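PDB 5T6O: poly-beta-hydroxybuterate polymerase from Cupriavidus necator, which polymerises hydroxybutyryl units into the storage polyester polyhydroxybutyrate, the present chain being its catalytic domain, built on an alpha/beta hydrolase fold. Local coordinates for residues K49-I52 / L53-P57; T230-G234 / P235-W239; Y240-T244 / Y245-E249; P349-T352 / A353-G357. The protein carries 1 engineered substitution. All coordinates share one frame; numbering follows the deposited sequence.

In the fold
Contacts 2 and 3 follow one another along helix 234-246, with centres about 13 Å apart, and both touch the second subunit. A sulfate, probably from the crystallisation liquor, is bound by contact 3 and lies about 5 Å, nearest atoms, from the C238 side chain of contact 2. Contact 1, in the loop after core strand 40-43, has its centre about 23 Å from that of contact 2, yet K49 CG lies 3.5 Å from T230 CG2. Contact 4 belongs to helix 348-358, packed on the central sheet; its centre is about 20 Å from that of contact 1 and about 34 Å from that of contact 2, across the chain's centre from contacts 2 and 3.

Contact 1: K49-I52 / L53-P57; sequences KYYI and LDLQP
D54 and Y50 meet through a water that both grip: water 1 donates to D54 OD2 over 2.7 Å. The same water stands 2.6 Å from Y50 OH, in the plane of the phenol ring and at its edge. The other carboxylate oxygen, OD1, is held by the hydroxyls of T12 and S60, so partners at both oxygens fix the rotation of the group. The backbone supplies the turn that brings these side chains together. L53 N donates to Y50 O at 2.9 Å with a nearly straight N-H...O angle of 169°, the three-residue spacing of a 3-10 turn. The next such bond, D54 N to Y51 O, is weak, its angle only 148°. Beyond it water 2 takes over, donating to I52 O at 2.8 Å and accepting from L55 N at 3.0 Å. L55 packs against the preceding turn with both methyls. Its CD1 lies at the edge of the Y51 ring, near the ring plane, 3.9 Å from Y51 CD1, while CD2 faces I52 CD1 at 4.2 Å. The Y51 ring is set there by a first torsion of 62°, which places CG between the backbone N and the carbonyl carbon. W225 meets this ring edge to face, and Y51 OH is bonded to D228. All the touching residues are buried in the loop between strand 40-43 and helix 61-67, so the hydroxyl donors and water around D54 would probably offset the cost of keeping a carboxylate there and favour its ionised form.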
loop_
_atom_site.group_PDB
_atom_site.type_symbol
_atom_site.label_atom_id
_atom_site.label_comp_id
_atom_site.label_asym_id
_atom_site.label_seq_id
_atom_site.Cartn_x
_atom_site.Cartn_y
_atom_site.Cartn_z
ATOM N N LYS A 49 -16.665 25.716 -6.297
ATOM C CA LYS A 49 -16.507 27.161 -6.405
ATOM C C LYS A 49 -15.411 27.687 -5.485
ATOM O O LYS A 49 -14.895 26.984 -4.614
ATOM C CB LYS A 49 -17.838 27.857 -6.104
ATOM C CG LYS A 49 -18.896 27.498 -7.158
ATOM C CD LYS A 49 -20.283 27.905 -6.706
ATOM C CE LYS A 49 -21.316 27.515 -7.767
ATOM N NZ LYS A 49 -22.661 28.015 -7.358
ATOM N N TYR A 50 -15.078 28.969 -5.679
ATOM C CA TYR A 50 -13.872 29.523 -5.060
ATOM C C TYR A 50 -13.941 29.583 -3.543
ATOM O O TYR A 50 -12.888 29.620 -2.892
ATOM C CB TYR A 50 -13.598 30.934 -5.588
ATOM C CG TYR A 50 -14.425 32.038 -4.955
ATOM C CD1 TYR A 50 -14.049 32.619 -3.737
ATOM C CD2 TYR A 50 -15.566 32.520 -5.585
ATOM C CE1 TYR A 50 -14.804 33.617 -3.164
ATOM C CE2 TYR A 50 -16.319 33.526 -5.022
ATOM C CZ TYR A 50 -15.928 34.074 -3.812
ATOM O OH TYR A 50 -16.679 35.081 -3.263
ATOM N N TYR A 51 -15.142 29.633 -2.967
ATOM C CA TYR A 51 -15.281 30.100 -1.595
ATOM C C TYR A 51 -14.845 29.071 -0.561
ATOM O O TYR A 51 -14.924 29.359 0.639
ATOM C CB TYR A 51 -16.718 30.557 -1.333
ATOM C CG TYR A 51 -17.789 29.502 -1.472
ATOM C CD1 TYR A 51 -18.111 28.667 -0.401
ATOM C CD2 TYR A 51 -18.539 29.392 -2.640
ATOM C CE1 TYR A 51 -19.103 27.720 -0.510
ATOM C CE2 TYR A 51 -19.553 28.439 -2.753
ATOM C CZ TYR A 51 -19.823 27.610 -1.687
ATOM O OH TYR A 51 -20.812 26.660 -1.785
ATOM N N ILE A 52 -14.354 27.899 -0.985
ATOM C CA ILE A 52 -13.568 27.094 -0.053
ATOM C C ILE A 52 -12.419 27.928 0.509
ATOM O O ILE A 52 -11.977 27.706 1.642
ATOM C CB ILE A 52 -13.054 25.799 -0.735
ATOM C CG1 ILE A 52 -12.432 24.843 0.297
ATOM C CG2 ILE A 52 -12.029 26.124 -1.835
ATOM C CD1 ILE A 52 -13.349 24.488 1.442
ATOM N N LEU A 53 -11.955 28.928 -0.246
ATOM C CA LEU A 53 -10.883 29.820 0.195
ATOM C C LEU A 53 -11.388 31.016 0.988
ATOM O O LEU A 53 -10.568 31.777 1.504
ATOM C CB LEU A 53 -10.092 30.334 -1.011
ATOM C CG LEU A 53 -9.433 29.243 -1.853
ATOM C CD1 LEU A 53 -8.678 29.854 -3.001
ATOM C CD2 LEU A 53 -8.500 28.413 -0.967
ATOM N N ASP A 54 -12.703 31.214 1.075
ATOM C CA ASP A 54 -13.291 32.301 1.873
ATOM C C ASP A 54 -14.554 31.756 2.537
ATOM O O ASP A 54 -15.650 32.269 2.365
ATOM C CB ASP A 54 -13.601 33.524 1.005
ATOM C CG ASP A 54 -14.201 34.685 1.811
ATOM O OD1 ASP A 54 -13.862 34.817 3.000
ATOM O OD2 ASP A 54 -15.016 35.459 1.257
ATOM N N LEU A 55 -14.398 30.661 3.285
ATOM C CA LEU A 55 -15.558 29.867 3.679
ATOM C C LEU A 55 -16.389 30.597 4.727
ATOM O O LEU A 55 -17.327 31.318 4.381
ATOM C CB LEU A 55 -15.099 28.480 4.165
ATOM C CG LEU A 55 -16.196 27.424 4.337
ATOM C CD1 LEU A 55 -17.084 27.302 3.092
ATOM C CD2 LEU A 55 -15.579 26.068 4.690
ATOM N N GLN A 56 -16.067 30.449 5.992
ATOM C CA GLN A 56 -16.656 31.328 6.987
ATOM C C GLN A 56 -15.586 32.280 7.511
ATOM O O GLN A 56 -14.394 32.070 7.269
ATOM C CB GLN A 56 -17.278 30.511 8.125
ATOM C CG GLN A 56 -18.367 29.562 7.634
ATOM C CD GLN A 56 -19.044 28.820 8.756
ATOM O OE1 GLN A 56 -18.981 27.596 8.832
ATOM N NE2 GLN A 56 -19.707 29.560 9.642
ATOM N N PRO A 57 -15.970 33.372 8.180
ATOM C CA PRO A 57 -14.953 34.353 8.583
ATOM C C PRO A 57 -13.796 33.763 9.382
ATOM O O PRO A 57 -12.640 34.116 9.124
ATOM C CB PRO A 57 -15.764 35.359 9.406
ATOM C CG PRO A 57 -17.090 35.357 8.721
ATOM C CD PRO A 57 -17.335 33.910 8.340
HETATM O O HOH W 1 -15.619 36.300 -1.232
HETATM O O HOH W 2 -11.659 29.597 3.677
#

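Contact 2: T230-G234 / P235-W239; sequences TNLPG and PWYCW
P233 and Y237 make the first of two backbone hydrogen bonds: Y237 N donates to P233 O over 3.0 Å at an almost linear 176°. P233 stands at the N-cap position, so its carbonyl serves the first turn. The next bond, C238 N to G234 O at 2.9 Å, continues the same four-residue spacing. Strand and helix segments lie at 79° to each other, their axes approaching to 6.2 Å.

Apolar contacts fill the corner. L232 crosses W236 obliquely and brings both methyls to one indole carbon, CD1 at 3.8 Å and CD2 at 3.9 Å from W236 CZ3. The indole reaches back to the strand because its CG stands anti to the backbone N (chi1 -171°), where V120 and I124 of helix 120-134 also touch it. L232 crosses Y237 at about a right angle, CB to CB at 3.9 Å, and P233 CD rests 4.0 Å from W236 CB.

Covalent and intersubunit links tie the helix to its surroundings. C238 forms a disulfide with C182 and packs on V207 of the second subunit, and Y237 OH is hydrogen-bonded to D201 of the second subunit.

Strand 230-233 pairs antiparallel with 188-191 apart from the main sheet. This strand-to-helix corner lies in the insertion between core strands 140-146 and 272-277, where alpha/beta hydrolases commonly carry their cap.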
loop_
_atom_site.group_PDB
_atom_site.type_symbol
_atom_site.label_atom_id
_atom_site.label_comp_id
_atom_site.label_asym_id
_atom_site.label_seq_id
_atom_site.Cartn_x
_atom_site.Cartn_y
_atom_site.Cartn_z
ATOM N N THR A 230 -20.288 22.465 -9.827
ATOM C CA THR A 230 -20.052 23.304 -10.987
ATOM C C THR A 230 -20.082 22.448 -12.242
ATOM O O THR A 230 -19.822 21.245 -12.193
ATOM C CB THR A 230 -18.721 24.049 -10.883
ATOM O OG1 THR A 230 -17.652 23.102 -10.716
ATOM C CG2 THR A 230 -18.771 25.013 -9.684
ATOM N N ASN A 231 -20.424 23.075 -13.360
ATOM C CA ASN A 231 -20.377 22.403 -14.653
ATOM C C ASN A 231 -19.006 22.558 -15.284
ATOM O O ASN A 231 -18.401 23.629 -15.219
ATOM C CB ASN A 231 -21.420 22.972 -15.610
ATOM C CG ASN A 231 -22.827 22.568 -15.238
ATOM O OD1 ASN A 231 -23.069 21.421 -14.852
ATOM N ND2 ASN A 231 -23.760 23.514 -15.334
ATOM N N LEU A 232 -18.542 21.490 -15.934
ATOM C CA LEU A 232 -17.337 21.569 -16.742
ATOM C C LEU A 232 -17.723 21.470 -18.205
ATOM O O LEU A 232 -18.472 20.558 -18.566
ATOM C CB LEU A 232 -16.359 20.441 -16.402
ATOM C CG LEU A 232 -15.825 20.341 -14.969
ATOM C CD1 LEU A 232 -14.839 19.178 -14.864
ATOM C CD2 LEU A 232 -15.163 21.669 -14.542
ATOM N N PRO A 233 -17.245 22.362 -19.066
ATOM C CA PRO A 233 -17.506 22.203 -20.503
ATOM C C PRO A 233 -16.866 20.922 -21.017
ATOM O O PRO A 233 -15.796 20.515 -20.564
ATOM C CB PRO A 233 -16.858 23.448 -21.127
ATOM C CG PRO A 233 -16.695 24.423 -19.930
ATOM C CD PRO A 233 -16.396 23.533 -18.778
ATOM N N GLY A 234 -17.537 20.290 -21.977
ATOM C CA GLY A 234 -17.093 19.021 -22.520
ATOM C C GLY A 234 -15.635 19.001 -22.937
ATOM O O GLY A 234 -14.854 18.168 -22.465
ATOM N N PRO A 235 -15.235 19.900 -23.844
ATOM C CA PRO A 235 -13.841 19.853 -24.328
ATOM C C PRO A 235 -12.826 20.121 -23.236
ATOM O O PRO A 235 -11.729 19.547 -23.255
ATOM C CB PRO A 235 -13.807 20.941 -25.413
ATOM C CG PRO A 235 -15.264 20.988 -25.928
ATOM C CD PRO A 235 -16.073 20.823 -24.642
ATOM N N TRP A 236 -13.176 20.975 -22.273
ATOM C CA TRP A 236 -12.292 21.270 -21.148
ATOM C C TRP A 236 -12.058 20.031 -20.297
ATOM O O TRP A 236 -10.918 19.679 -19.969
ATOM C CB TRP A 236 -12.914 22.382 -20.293
ATOM C CG TRP A 236 -11.981 22.925 -19.226
ATOM C CD1 TRP A 236 -11.241 24.060 -19.303
ATOM C CD2 TRP A 236 -11.692 22.343 -17.944
ATOM N NE1 TRP A 236 -10.522 24.240 -18.151
ATOM C CE2 TRP A 236 -10.770 23.193 -17.302
ATOM C CE3 TRP A 236 -12.130 21.195 -17.275
ATOM C CZ2 TRP A 236 -10.267 22.926 -16.030
ATOM C CZ3 TRP A 236 -11.632 20.933 -16.002
ATOM C CH2 TRP A 236 -10.704 21.792 -15.398
ATOM N N TYR A 237 -13.144 19.388 -19.889
ATOM C CA TYR A 237 -13.073 18.181 -19.070
ATOM C C TYR A 237 -12.340 17.065 -19.809
ATOM O O TYR A 237 -11.529 16.341 -19.220
ATOM C CB TYR A 237 -14.516 17.809 -18.695
ATOM C CG TYR A 237 -14.801 16.552 -17.898
ATOM C CD1 TYR A 237 -13.834 15.924 -17.138
ATOM C CD2 TYR A 237 -16.084 16.007 -17.908
ATOM C CE1 TYR A 237 -14.131 14.770 -16.420
ATOM C CE2 TYR A 237 -16.390 14.864 -17.198
ATOM C CZ TYR A 237 -15.408 14.240 -16.465
ATOM O OH TYR A 237 -15.717 13.094 -15.758
ATOM N N CYS A 238 -12.592 16.931 -21.114
ATOM C CA CYS A 238 -11.895 15.938 -21.930
ATOM C C CYS A 238 -10.389 16.171 -21.912
ATOM O O CYS A 238 -9.600 15.242 -21.683
ATOM C CB CYS A 238 -12.446 15.998 -23.359
ATOM S SG CYS A 238 -11.593 14.977 -24.586
ATOM N N TRP A 239 -9.971 17.415 -22.155
ATOM C CA TRP A 239 -8.544 17.733 -22.220
ATOM C C TRP A 239 -7.875 17.490 -20.879
ATOM O O TRP A 239 -6.804 16.880 -20.804
ATOM C CB TRP A 239 -8.356 19.191 -22.654
ATOM C CG TRP A 239 -6.943 19.583 -22.966
ATOM C CD1 TRP A 239 -6.387 19.729 -24.207
ATOM C CD2 TRP A 239 -5.902 19.885 -22.024
ATOM N NE1 TRP A 239 -5.065 20.101 -24.093
ATOM C CE2 TRP A 239 -4.744 20.199 -22.766
ATOM C CE3 TRP A 239 -5.835 19.916 -20.628
ATOM C CZ2 TRP A 239 -3.535 20.539 -22.159
ATOM C CZ3 TRP A 239 -4.633 20.252 -20.030
ATOM C CH2 TRP A 239 -3.500 20.558 -20.799
#

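Contact 3: Y240-T244 / Y245-E249; sequences YLRHT and YLQNE. With SO4 (sulfate ion), chain D.
Y240 and Y245 form the tight end of this contact, an offset edge-to-face pair with centroids 5.6 Å apart and planes at 87°. The edge of Y245 meets the face of Y240, and F152 meets Y245 in a further edge-to-face pair. Between the two tyrosines the helix widens into a pi-type turn: L246 N donates to L241 O at 3.1 Å and Q247 N to R242 O at 2.9 Å, each spanning five residues. T244 OG1 lies between its own N and carbonyl carbon (chi1 69°), which lets it donate to Y240 O at 2.6 Å, from the opposite face of the carbonyl plane to T244 N. L241 and L246, at this C-terminal end of helix 234-246, pack on W204 and V207 of the second subunit.

The partly exposed side, with H243 and E249, is held by a few polar bonds. After the helix, E249 N returns to H243 O at 2.9 Å, bringing the carboxylate beside the imidazole. H243 ND1 donates to E249 OE1 at 2.7 Å and 167°, in the ring plane and on the syn side of the carboxylate. H243 NE2 reaches sulfate O2 at 2.9 Å, and R242 NH1 binds that oxygen too, while R242 NH2 is bonded to the carbonyl of A180. With both imidazole nitrogens donating, one to a carboxylate and one to the sulfate, H243 is probably cationic.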
loop_
_atom_site.group_PDB
_atom_site.type_symbol
_atom_site.label_atom_id
_atom_site.label_comp_id
_atom_site.label_asym_id
_atom_site.label_seq_id
_atom_site.Cartn_x
_atom_site.Cartn_y
_atom_site.Cartn_z
ATOM N N TYR A 240 -8.495 17.978 -19.802
ATOM C CA TYR A 240 -7.934 17.793 -18.466
ATOM C C TYR A 240 -7.766 16.314 -18.132
ATOM O O TYR A 240 -6.683 15.877 -17.727
ATOM C CB TYR A 240 -8.841 18.498 -17.459
ATOM C CG TYR A 240 -8.344 18.476 -16.034
ATOM C CD1 TYR A 240 -7.055 18.898 -15.716
ATOM C CD2 TYR A 240 -9.175 18.063 -15.007
ATOM C CE1 TYR A 240 -6.607 18.882 -14.403
ATOM C CE2 TYR A 240 -8.733 18.040 -13.691
ATOM C CZ TYR A 240 -7.453 18.452 -13.399
ATOM O OH TYR A 240 -7.020 18.428 -12.085
ATOM N N LEU A 241 -8.817 15.514 -18.330
ATOM C CA LEU A 241 -8.723 14.082 -18.047
ATOM C C LEU A 241 -7.654 13.417 -18.908
ATOM O O LEU A 241 -6.853 12.618 -18.414
ATOM C CB LEU A 241 -10.082 13.423 -18.286
ATOM C CG LEU A 241 -10.565 12.273 -17.415
ATOM C CD1 LEU A 241 -10.507 12.665 -15.947
ATOM C CD2 LEU A 241 -11.995 11.902 -17.820
ATOM N N ARG A 242 -7.634 13.727 -20.208
ATOM C CA ARG A 242 -6.728 13.036 -21.124
ATOM C C ARG A 242 -5.267 13.361 -20.832
ATOM O O ARG A 242 -4.429 12.454 -20.730
ATOM C CB ARG A 242 -7.066 13.412 -22.570
ATOM C CG ARG A 242 -6.053 12.915 -23.605
ATOM C CD ARG A 242 -6.577 13.221 -25.000
ATOM N NE ARG A 242 -7.719 12.374 -25.324
ATOM C CZ ARG A 242 -8.502 12.551 -26.382
ATOM N NH1 ARG A 242 -8.286 13.576 -27.198
ATOM N NH2 ARG A 242 -9.504 11.714 -26.613
ATOM N N HIS A 243 -4.936 14.649 -20.702
ATOM C CA HIS A 243 -3.541 15.070 -20.760
ATOM C C HIS A 243 -2.888 15.175 -19.388
ATOM O O HIS A 243 -1.669 15.376 -19.315
ATOM C CB HIS A 243 -3.426 16.408 -21.500
ATOM C CG HIS A 243 -3.784 16.313 -22.954
ATOM N ND1 HIS A 243 -3.020 15.611 -23.860
ATOM C CD2 HIS A 243 -4.835 16.810 -23.653
ATOM C CE1 HIS A 243 -3.578 15.689 -25.056
ATOM N NE2 HIS A 243 -4.685 16.405 -24.957
ATOM N N THR A 244 -3.658 15.040 -18.308
ATOM C CA THR A 244 -3.058 15.003 -16.980
ATOM C C THR A 244 -3.241 13.620 -16.352
ATOM O O THR A 244 -2.309 12.807 -16.373
ATOM C CB THR A 244 -3.622 16.133 -16.095
ATOM O OG1 THR A 244 -5.001 15.902 -15.777
ATOM C CG2 THR A 244 -3.506 17.469 -16.805
ATOM N N TYR A 245 -4.437 13.316 -15.836
ATOM C CA TYR A 245 -4.644 12.036 -15.163
ATOM C C TYR A 245 -4.258 10.844 -16.035
ATOM O O TYR A 245 -3.662 9.879 -15.543
ATOM C CB TYR A 245 -6.100 11.899 -14.720
ATOM C CG TYR A 245 -6.432 12.726 -13.512
ATOM C CD1 TYR A 245 -6.213 12.235 -12.224
ATOM C CD2 TYR A 245 -6.965 13.999 -13.647
ATOM C CE1 TYR A 245 -6.521 12.995 -11.116
ATOM C CE2 TYR A 245 -7.267 14.761 -12.544
ATOM C CZ TYR A 245 -7.046 14.255 -11.283
ATOM O OH TYR A 245 -7.357 15.021 -10.185
ATOM N N LEU A 246 -4.594 10.879 -17.329
ATOM C CA LEU A 246 -4.387 9.674 -18.129
ATOM C C LEU A 246 -2.991 9.594 -18.736
ATOM O O LEU A 246 -2.308 8.575 -18.597
ATOM C CB LEU A 246 -5.438 9.586 -19.238
ATOM C CG LEU A 246 -6.728 8.907 -18.796
ATOM C CD1 LEU A 246 -7.705 8.875 -19.947
ATOM C CD2 LEU A 246 -6.429 7.492 -18.318
ATOM N N GLN A 247 -2.557 10.644 -19.423
ATOM C CA GLN A 247 -1.303 10.609 -20.155
ATOM C C GLN A 247 -0.191 11.394 -19.482
ATOM O O GLN A 247 0.967 11.254 -19.888
ATOM C CB GLN A 247 -1.526 11.124 -21.582
ATOM C CG GLN A 247 -2.450 10.190 -22.356
ATOM C CD GLN A 247 -2.841 10.717 -23.721
ATOM O OE1 GLN A 247 -2.448 11.814 -24.123
ATOM N NE2 GLN A 247 -3.624 9.928 -24.443
ATOM N N ASN A 248 -0.511 12.202 -18.471
ATOM C CA ASN A 248 0.481 12.839 -17.599
ATOM C C ASN A 248 1.558 13.565 -18.404
ATOM O O ASN A 248 2.761 13.330 -18.246
ATOM C CB ASN A 248 1.116 11.809 -16.657
ATOM C CG ASN A 248 1.829 12.463 -15.489
ATOM O OD1 ASN A 248 1.517 13.601 -15.118
ATOM N ND2 ASN A 248 2.787 11.752 -14.904
ATOM N N GLU A 249 1.104 14.476 -19.265
ATOM C CA GLU A 249 1.972 15.123 -20.237
ATOM C C GLU A 249 2.349 16.549 -19.875
ATOM O O GLU A 249 3.322 17.072 -20.433
ATOM C CB GLU A 249 1.303 15.130 -21.615
ATOM C CG GLU A 249 1.230 13.766 -22.253
ATOM C CD GLU A 249 0.259 13.731 -23.427
ATOM O OE1 GLU A 249 -0.947 13.983 -23.215
ATOM O OE2 GLU A 249 0.705 13.453 -24.557
HETATM S S SO4 D . -7.074 17.238 -27.645
HETATM O O1 SO4 D . -5.892 17.862 -28.235
HETATM O O2 SO4 D . -6.659 15.990 -26.994
HETATM O O3 SO4 D . -8.087 16.963 -28.664
HETATM O O4 SO4 D . -7.690 18.158 -26.689
#

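Contact 4: P349-T352 / A353-G357; sequences PDWT and AWLAG
P349 and A353 share a regular alpha-helical bond in helix 348-358, which packs on the central sheet of the alpha/beta hydrolase fold: A353 N donates to P349 O at 3.1 Å. D350 repeats the step, accepting from W354 N at 3.1 Å, while its carboxylate makes a hydrogen bond to Y273 and a salt bridge to R300.

W351 carries most of the side-chain contact. Its carbonyl O takes a 2.7 Å bond from L355 N. The indole, with CG anti to the backbone N (chi1 172°), lies against the sheet, where NE1 bonds to T144 of strand 140-146. W351 meets W354 rim to rim, neither ring over the other: CD1 is 3.8 Å from W354 CE3, and the planes differ by 25°. On the six-membered side, W351 CZ2 touches L355 CD2 at 3.9 Å; the two side chains run alongside each other, with L355 CB above one indole face near its rim. Y273 meets both tryptophans.

T352 closes the segment with its carbonyl, to which A356 N donates at 2.8 Å. The methyl carbon of A356, CB, sits 3.5 Å from that same T352 O.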
loop_
_atom_site.group_PDB
_atom_site.type_symbol
_atom_site.label_atom_id
_atom_site.label_comp_id
_atom_site.label_asym_id
_atom_site.label_seq_id
_atom_site.Cartn_x
_atom_site.Cartn_y
_atom_site.Cartn_z
ATOM N N PRO A 349 1.224 30.778 9.037
ATOM C CA PRO A 349 2.280 31.766 9.319
ATOM C C PRO A 349 3.566 31.520 8.553
ATOM O O PRO A 349 4.252 32.486 8.193
ATOM C CB PRO A 349 2.491 31.628 10.835
ATOM C CG PRO A 349 1.171 31.160 11.346
ATOM C CD PRO A 349 0.686 30.204 10.286
ATOM N N ASP A 350 3.919 30.258 8.299
ATOM C CA ASP A 350 5.099 29.967 7.494
ATOM C C ASP A 350 4.944 30.541 6.097
ATOM O O ASP A 350 5.847 31.205 5.569
ATOM C CB ASP A 350 5.318 28.457 7.418
ATOM C CG ASP A 350 6.585 28.088 6.663
ATOM O OD1 ASP A 350 6.550 28.027 5.413
ATOM O OD2 ASP A 350 7.618 27.850 7.321
ATOM N N TRP A 351 3.783 30.306 5.492
ATOM C CA TRP A 351 3.532 30.801 4.145
ATOM C C TRP A 351 3.442 32.329 4.105
ATOM O O TRP A 351 4.027 32.962 3.217
ATOM C CB TRP A 351 2.260 30.170 3.587
ATOM C CG TRP A 351 1.878 30.803 2.287
ATOM C CD1 TRP A 351 2.641 30.871 1.171
ATOM C CD2 TRP A 351 0.647 31.476 1.983
ATOM N NE1 TRP A 351 1.968 31.554 0.174
ATOM C CE2 TRP A 351 0.734 31.919 0.646
ATOM C CE3 TRP A 351 -0.521 31.741 2.708
ATOM C CZ2 TRP A 351 -0.291 32.634 0.024
ATOM C CZ3 TRP A 351 -1.551 32.432 2.077
ATOM C CH2 TRP A 351 -1.430 32.870 0.754
ATOM N N THR A 352 2.695 32.950 5.030
ATOM C CA THR A 352 2.533 34.399 4.910
ATOM C C THR A 352 3.854 35.121 5.133
ATOM O O THR A 352 4.092 36.170 4.518
ATOM C CB THR A 352 1.474 34.945 5.878
ATOM O OG1 THR A 352 1.880 34.717 7.231
ATOM C CG2 THR A 352 0.115 34.273 5.638
ATOM N N ALA A 353 4.724 34.576 5.993
ATOM C CA ALA A 353 6.054 35.154 6.148
ATOM C C ALA A 353 6.854 35.015 4.860
ATOM O O ALA A 353 7.546 35.951 4.448
ATOM C CB ALA A 353 6.790 34.501 7.323
ATOM N N TRP A 354 6.764 33.854 4.209
ATOM C CA TRP A 354 7.386 33.679 2.898
ATOM C C TRP A 354 6.803 34.658 1.887
ATOM O O TRP A 354 7.546 35.309 1.141
ATOM C CB TRP A 354 7.207 32.230 2.430
ATOM C CG TRP A 354 7.713 31.916 1.023
ATOM C CD1 TRP A 354 8.944 31.419 0.676
ATOM C CD2 TRP A 354 6.974 32.046 -0.199
ATOM N NE1 TRP A 354 9.016 31.253 -0.697
ATOM C CE2 TRP A 354 7.823 31.628 -1.252
ATOM C CE3 TRP A 354 5.682 32.479 -0.508
ATOM C CZ2 TRP A 354 7.419 31.642 -2.593
ATOM C CZ3 TRP A 354 5.278 32.482 -1.846
ATOM C CH2 TRP A 354 6.151 32.072 -2.869
ATOM N N LEU A 355 5.473 34.809 1.882
ATOM C CA LEU A 355 4.837 35.699 0.914
ATOM C C LEU A 355 5.228 37.153 1.155
ATOM O O LEU A 355 5.424 37.916 0.201
ATOM C CB LEU A 355 3.319 35.539 0.976
ATOM C CG LEU A 355 2.517 36.348 -0.045
ATOM C CD1 LEU A 355 2.726 35.779 -1.441
ATOM C CD2 LEU A 355 1.052 36.321 0.334
ATOM N N ALA A 356 5.343 37.558 2.421
ATOM C CA ALA A 356 5.773 38.923 2.700
ATOM C C ALA A 356 7.122 39.216 2.049
ATOM O O ALA A 356 7.332 40.305 1.502
ATOM C CB ALA A 356 5.828 39.157 4.209
ATOM N N GLY A 357 8.042 38.247 2.077
ATOM C CA GLY A 357 9.349 38.441 1.468
ATOM C C GLY A 357 9.312 38.597 -0.040
ATOM O O GLY A 357 10.281 39.087 -0.629
#